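Local coordinates for pheromone cOB1/lipoprotein, YaeC family (PDB 4EF1), which probably binds methionine as a membrane-attached substrate-binding lipoprotein of the NlpA family, and its precursor also carries the pheromone cOB1, at residues Asp144-Thr147 with Lys148-Phe152. Residues are numbered along the deposited sequence; the frame is centred on the assembly and turned at random. Where two conformers were deposited one is given.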
loop_
_atom_site.group_PDB
_atom_site.type_symbol
_atom_site.label_atom_id
_atom_site.label_comp_id
_atom_site.label_asym_id
_atom_site.label_seq_id
_atom_site.Cartn_x
_atom_site.Cartn_y
_atom_site.Cartn_z
ATOM N N ASP A 144 -15.375 2.722 19.860
ATOM C CA ASP A 144 -16.008 3.096 21.100
ATOM C C ASP A 144 -16.540 4.544 20.969
ATOM O O ASP A 144 -17.724 4.714 20.671
ATOM C CB ASP A 144 -15.007 2.913 22.254
ATOM C CG ASP A 144 -15.531 3.379 23.581
ATOM O OD1 ASP A 144 -16.760 3.544 23.743
ATOM O OD2 ASP A 144 -14.686 3.561 24.476
ATOM N N LYS A 145 -15.702 5.568 21.199
ATOM C CA LYS A 145 -16.136 6.956 20.990
ATOM C C LYS A 145 -16.164 7.231 19.496
ATOM O O LYS A 145 -15.265 6.807 18.799
ATOM C CB LYS A 145 -15.229 7.988 21.698
ATOM C CG LYS A 145 -15.288 7.977 23.239
ATOM C CD LYS A 145 -16.509 8.722 23.759
ATOM C CE LYS A 145 -16.600 8.840 25.263
ATOM N NZ LYS A 145 -17.888 9.477 25.692
ATOM N N ASN A 146 -17.212 7.921 19.033
ATOM C CA ASN A 146 -17.383 8.390 17.629
ATOM C C ASN A 146 -18.070 9.757 17.747
ATOM O O ASN A 146 -19.316 9.853 17.704
ATOM C CB ASN A 146 -18.230 7.390 16.834
ATOM C CG ASN A 146 -18.209 7.664 15.339
ATOM O OD1 ASN A 146 -17.767 8.732 14.882
ATOM N ND2 ASN A 146 -18.641 6.685 14.557
ATOM N N THR A 147 -17.240 10.804 17.889
ATOM C CA THR A 147 -17.720 12.153 18.206
ATOM C C THR A 147 -18.668 12.708 17.137
ATOM O O THR A 147 -19.701 13.286 17.462
ATOM C CB THR A 147 -16.537 13.106 18.462
ATOM O OG1 THR A 147 -15.731 12.560 19.520
ATOM C CG2 THR A 147 -17.001 14.516 18.815
ATOM N N LYS A 148 -18.318 12.511 15.872
ATOM C CA LYS A 148 -19.148 12.999 14.761
ATOM C C LYS A 148 -20.164 11.952 14.255
ATOM O O LYS A 148 -20.829 12.187 13.276
ATOM C CB LYS A 148 -18.237 13.492 13.604
ATOM C CG LYS A 148 -17.527 14.777 13.918
ATOM C CD LYS A 148 -16.642 15.184 12.738
ATOM C CE LYS A 148 -16.128 16.589 12.897
ATOM N NZ LYS A 148 -17.160 17.657 12.873
ATOM N N LYS A 149 -20.288 10.812 14.936
ATOM C CA LYS A 149 -21.177 9.732 14.534
ATOM C C LYS A 149 -20.978 9.376 13.063
ATOM O O LYS A 149 -21.920 9.219 12.308
ATOM C CB LYS A 149 -22.645 10.064 14.861
ATOM C CG LYS A 149 -22.870 10.300 16.370
ATOM C CD LYS A 149 -23.917 11.363 16.688
ATOM C CE LYS A 149 -24.308 11.453 18.173
ATOM N NZ LYS A 149 -24.853 12.810 18.497
ATOM N N LEU A 150 -19.715 9.200 12.693
ATOM C CA LEU A 150 -19.354 8.872 11.354
ATOM C C LEU A 150 -19.833 7.481 10.962
ATOM O O LEU A 150 -19.909 6.551 11.796
ATOM C CB LEU A 150 -17.845 9.031 11.145
ATOM C CG LEU A 150 -17.242 10.410 11.285
ATOM C CD1 LEU A 150 -15.721 10.329 11.115
ATOM C CD2 LEU A 150 -17.858 11.387 10.290
ATOM N N LYS A 151 -20.243 7.387 9.705
ATOM C CA LYS A 151 -20.625 6.144 9.093
ATOM C C LYS A 151 -19.492 5.706 8.205
ATOM O O LYS A 151 -18.685 6.540 7.684
ATOM C CB LYS A 151 -21.914 6.303 8.275
ATOM C CG LYS A 151 -23.148 6.712 9.071
ATOM C CD LYS A 151 -24.296 7.098 8.131
ATOM C CE LYS A 151 -25.467 7.703 8.869
ATOM N NZ LYS A 151 -25.154 9.027 9.471
ATOM N N PHE A 152 -19.402 4.401 7.988
ATOM C CA PHE A 152 -18.350 3.859 7.107
ATOM C C PHE A 152 -18.906 2.980 5.975
ATOM O O PHE A 152 -19.636 2.051 6.221
ATOM C CB PHE A 152 -17.329 3.083 7.942
ATOM C CG PHE A 152 -16.675 3.925 9.004
ATOM C CD1 PHE A 152 -15.499 4.630 8.713
ATOM C CD2 PHE A 152 -17.238 4.058 10.252
ATOM C CE1 PHE A 152 -14.875 5.410 9.684
ATOM C CE2 PHE A 152 -16.642 4.857 11.224
ATOM C CZ PHE A 152 -15.456 5.528 10.931
HETATM O O HOH W 1 -16.195 11.125 14.859
#
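With CG of N146 turned trans to its own backbone nitrogen (chi1 -169°) and chi2 small at -13°, the side-chain amide reaches the main chain of L150 with both of its polar atoms. OD1 of N146 accepts the N-H of L150, OD1 to N 3.0 Å, the donor standing above the plane of the side-chain carbonyl. ND2 in turn donates to the carbonyl oxygen of the same residue, with ND2 of N146 3.0 Å from O of L150; here the donor lies in the carbonyl plane, on a lone pair, although the N-H...O angle is only 140°. Gripped at both ends, the amide has its flip fixed, its oxygen on the N-H and its nitrogen on the carbonyl. The bend itself is a type I beta turn from N146 to K149, closed by K149 N to N146 O at 3.1 Å. A water bridges OD1 of N146, to which it donates at 2.9 Å, and the N-H of K148, which it accepts at 2.7 Å from N, so OD1 takes two hydrogen bonds. Beyond the amide, CE2 of F152 lies 4.3 Å from ND2 of N146, the ring meeting it obliquely. NZ of K148 hydrogen-bonds the carbonyl oxygens of Q97 and I99, while the F152 ring stacks on F140 and the buried L150 side chain packs on I99 and I105. The turn is thus a surface connection within one lobe, leading from strand 143-146, paired antiparallel with 127-129, to strand 151-156, which runs parallel to 104-108 at the edge of the five-stranded sheet.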